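Local coordinates for putative methyltransferase protein (Bacteroides fragilis, PDB 5BP9) that probably transfers methyl groups from S-adenosylmethionine, and binds the reaction product S-adenosyl-L-homocysteine, at residues I246-L251 with A262-E267. Residues are numbered along the deposited sequence; the frame is centred on the assembly and turned at random.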
ATOM      1  N   ILE A 246      -5.703   9.654  -3.091  1.00 13.05           N
ATOM      2  CA  ILE A 246      -7.001  10.187  -2.709  1.00 13.19           C
ATOM      3  C   ILE A 246      -6.806  11.251  -1.634  1.00 14.44           C
ATOM      4  O   ILE A 246      -6.089  11.050  -0.637  1.00 14.15           O
ATOM      5  CB  ILE A 246      -7.962   9.053  -2.278  1.00 13.47           C
ATOM      6  CG1 ILE A 246      -9.391   9.571  -2.082  1.00 14.00           C
ATOM      7  CG2 ILE A 246      -7.460   8.340  -1.019  1.00 14.81           C
ATOM      8  CD1 ILE A 246     -10.413   8.471  -1.928  1.00 15.04           C
ATOM      9  N   ASP A 247      -7.419  12.406  -1.863  1.00 13.47           N
ATOM     10  CA  ASP A 247      -7.419  13.476  -0.840  1.00 13.13           C
ATOM     11  C   ASP A 247      -8.333  13.121   0.321  1.00 13.40           C
ATOM     12  O   ASP A 247      -9.262  12.305   0.161  1.00 12.83           O
ATOM     13  CB  ASP A 247      -7.819  14.819  -1.487  1.00 14.61           C
ATOM     14  CG  ASP A 247      -9.267  14.869  -1.858  1.00 14.60           C
ATOM     15  OD1 ASP A 247      -9.611  14.462  -2.967  1.00 15.53           O
ATOM     16  OD2 ASP A 247     -10.092  15.255  -1.006  1.00 15.90           O
ATOM     17  N   PHE A 248      -8.085  13.732   1.487  1.00 14.56           N
ATOM     18  CA  PHE A 248      -8.821  13.336   2.692  1.00 14.77           C
ATOM     19  C   PHE A 248     -10.344  13.544   2.570  1.00 14.94           C
ATOM     20  O   PHE A 248     -11.126  12.700   3.040  1.00 14.61           O
ATOM     21  CB  PHE A 248      -8.310  14.056   3.960  1.00 15.58           C
ATOM     22  CG  PHE A 248      -9.079  13.656   5.198  1.00 15.70           C
ATOM     23  CD1 PHE A 248      -8.816  12.444   5.823  1.00 16.14           C
ATOM     24  CD2 PHE A 248     -10.138  14.419   5.663  1.00 17.59           C
ATOM     25  CE1 PHE A 248      -9.541  12.042   6.925  1.00 17.30           C
ATOM     26  CE2 PHE A 248     -10.873  14.018   6.754  1.00 19.13           C
ATOM     27  CZ  PHE A 248     -10.582  12.832   7.385  1.00 20.16           C
ATOM     28  N   GLN A 249     -10.784  14.644   1.954  1.00 14.39           N
ATOM     29  CA  GLN A 249     -12.227  14.887   1.874  1.00 14.79           C
ATOM     30  C   GLN A 249     -12.905  13.842   0.996  1.00 14.12           C
ATOM     31  O   GLN A 249     -14.012  13.363   1.305  1.00 15.83           O
ATOM     32  CB  GLN A 249     -12.587  16.291   1.386  1.00 15.46           C
ATOM     33  CG  GLN A 249     -12.218  17.385   2.370  1.00 22.17           C
ATOM     34  CD  GLN A 249     -10.718  17.597   2.450  1.00 24.86           C
ATOM     35  OE1 GLN A 249     -10.052  17.697   1.422  1.00 27.35           O
ATOM     36  NE2 GLN A 249     -10.172  17.613   3.655  1.00 35.49           N
ATOM     37  N   THR A 250     -12.238  13.479  -0.111  1.00 14.21           N
ATOM     38  CA  THR A 250     -12.793  12.442  -0.974  1.00 13.95           C
ATOM     39  C   THR A 250     -12.842  11.096  -0.214  1.00 13.86           C
ATOM     40  O   THR A 250     -13.832  10.369  -0.285  1.00 13.70           O
ATOM     41  CB  THR A 250     -12.026  12.350  -2.314  1.00 13.49           C
ATOM     42  OG1 THR A 250     -12.098  13.619  -2.972  1.00 15.59           O
ATOM     43  CG2 THR A 250     -12.634  11.276  -3.250  1.00 16.24           C
ATOM     44  N   LEU A 251     -11.771  10.786   0.509  1.00 12.87           N
ATOM     45  CA  LEU A 251     -11.719   9.554   1.297  1.00 13.78           C
ATOM     46  C   LEU A 251     -12.842   9.518   2.335  1.00 14.29           C
ATOM     47  O   LEU A 251     -13.538   8.509   2.471  1.00 14.09           O
ATOM     48  CB  LEU A 251     -10.368   9.392   1.976  1.00 14.41           C
ATOM     49  CG  LEU A 251     -10.198   8.195   2.909  1.00 13.57           C
ATOM     50  CD1 LEU A 251     -10.290   6.885   2.139  1.00 15.32           C
ATOM     51  CD2 LEU A 251      -8.860   8.256   3.597  1.00 15.41           C
ATOM     52  N   ALA A 262     -13.959   8.339   8.685  1.00 20.15           N
ATOM     53  CA  ALA A 262     -12.562   8.725   8.478  1.00 17.65           C
ATOM     54  C   ALA A 262     -12.153   9.845   9.441  1.00 17.99           C
ATOM     55  O   ALA A 262     -12.910  10.790   9.637  1.00 22.48           O
ATOM     56  CB  ALA A 262     -12.345   9.179   7.048  1.00 17.65           C
ATOM     57  N   GLU A 263     -10.969   9.702  10.047  1.00 15.87           N
ATOM     58  CA  GLU A 263     -10.388  10.700  10.946  1.00 17.02           C
ATOM     59  C   GLU A 263      -8.990  11.058  10.444  1.00 17.36           C
ATOM     60  O   GLU A 263      -8.164  10.178  10.167  1.00 18.97           O
ATOM     61  CB  GLU A 263     -10.309  10.182  12.400  1.00 23.87           C
ATOM     62  CG  GLU A 263      -9.892  11.279  13.375  1.00 33.15           C
ATOM     63  CD  GLU A 263      -9.768  10.846  14.825  1.00 38.78           C
ATOM     64  OE1 GLU A 263     -10.282   9.761  15.201  1.00 32.49           O
ATOM     65  OE2 GLU A 263      -9.161  11.633  15.596  1.00 48.64           O
HETATM   66  N   MSE A 264      -8.724  12.354  10.332  1.00 19.06           N
HETATM   67  CA  MSE A 264      -7.390  12.848  10.041  0.70 21.15           C
HETATM   68  C   MSE A 264      -6.541  12.664  11.271  1.00 23.26           C
HETATM   69  O   MSE A 264      -6.903  13.177  12.344  1.00 29.52           O
HETATM   70  CB  MSE A 264      -7.545  14.337   9.715  0.70 27.08           C
HETATM   71  CG  MSE A 264      -6.236  15.095   9.626  0.70 26.70           C
HETATM   72 SE   MSE A 264      -5.219  14.276   8.180  0.70 25.59          SE
HETATM   73  CE  MSE A 264      -6.189  15.128   6.703  0.70 19.38           C
ATOM     74  N   ILE A 265      -5.425  11.931  11.161  1.00 18.00           N
ATOM     75  CA  ILE A 265      -4.497  11.702  12.299  1.00 18.54           C
ATOM     76  C   ILE A 265      -3.288  12.636  12.238  1.00 22.33           C
ATOM     77  O   ILE A 265      -2.898  13.232  13.256  1.00 25.68           O
ATOM     78  CB  ILE A 265      -4.005  10.224  12.343  1.00 18.16           C
ATOM     79  CG1 ILE A 265      -5.189   9.259  12.518  1.00 21.52           C
ATOM     80  CG2 ILE A 265      -2.949   9.989  13.426  1.00 22.31           C
ATOM     81  CD1 ILE A 265      -6.062   9.460  13.745  1.00 27.54           C
ATOM     82  N   LYS A 266      -2.670  12.746  11.058  1.00 18.60           N
ATOM     83  CA  LYS A 266      -1.512  13.607  10.887  1.00 22.37           C
ATOM     84  C   LYS A 266      -1.317  14.067   9.448  1.00 23.61           C
ATOM     85  O   LYS A 266      -1.524  13.297   8.504  1.00 20.48           O
ATOM     86  CB  LYS A 266      -0.251  12.870  11.335  1.00 25.06           C
ATOM     87  CG  LYS A 266       0.969  13.785  11.469  1.00 32.83           C
ATOM     88  CD  LYS A 266       2.125  13.090  12.150  1.00 50.70           C
ATOM     89  CE  LYS A 266       1.980  13.073  13.661  1.00 54.46           C
ATOM     90  NZ  LYS A 266       3.048  12.247  14.291  1.00 57.43           N
ATOM     91  N   GLU A 267      -0.858  15.311   9.287  1.00 26.86           N
ATOM     92  CA  GLU A 267      -0.448  15.832   7.983  1.00 26.10           C
ATOM     93  C   GLU A 267       1.068  15.874   7.859  1.00 28.35           C
ATOM     94  O   GLU A 267       1.772  16.182   8.818  1.00 31.29           O
ATOM     95  CB  GLU A 267      -1.000  17.231   7.781  1.00 39.22           C
ATOM     96  CG  GLU A 267      -2.505  17.265   7.838  1.00 38.40           C
ATOM     97  CD  GLU A 267      -3.083  18.565   7.329  1.00 63.80           C
ATOM     98  OE1 GLU A 267      -3.358  19.452   8.161  1.00 71.83           O
ATOM     99  OE2 GLU A 267      -3.248  18.692   6.099  1.00 62.58           O
TER
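Phe248 carries this contact. Its ring reaches from the first turn of helix 248-257 to the backbone and side chains of strand 260-267. A trans first torsion (chi1 179°) swings the ring of Phe248 out from the helix toward the strand. The far rim of the ring, CE1 and CZ, rests on the strand backbone, with Phe248 CZ 3.5 Å from Met264 N. Ala262 O lies at the ring edge, and the methyl of Ala262 touches the same rim, CB to Phe248 CE1 at 4.0 Å.

Met264, a selenomethionine modelled in two conformers, lies over one ring face. In the conformer described, its CB sits 4.3 Å from the Phe248 ring centroid, a CH-pi contact. The chain bends at chi2 (61°) and chi3 (78°), and this turns the terminal methyl back to the root of the ring, with Met264 CE 3.6 Å from Phe248 CG. SE approaches obliquely, 5.1 Å from the Phe248 ring centroid, as a Met-aromatic contact.

The helix start that presents Phe248 is capped by Asp247. Asp247 OD2 accepts from Thr250 N at 2.9 Å, from above the carboxylate plane. Asp247 OD1 is hydrogen-bonded to Thr250 OG1, 2.6 Å away, and also to Tyr223 OH. On the other segment, Glu263 pairs by backbone and by salt bridge with Arg276 of strand 272-279. A classic beta bulge follows Met264, with Ile265 and Lys266 set opposite the single residue Leu274.

The contact lies at the surface, away from the cofactor pocket. It packs helix 248-257 against the edge strand 260-267. Strand 272-279, the one reversed strand of the sheet, lies between 260-267 and 195-202. The order 3-2-1-4-5-7-6 with strand 7 reversed is the hallmark of the Rossmann-like class I methyltransferase fold.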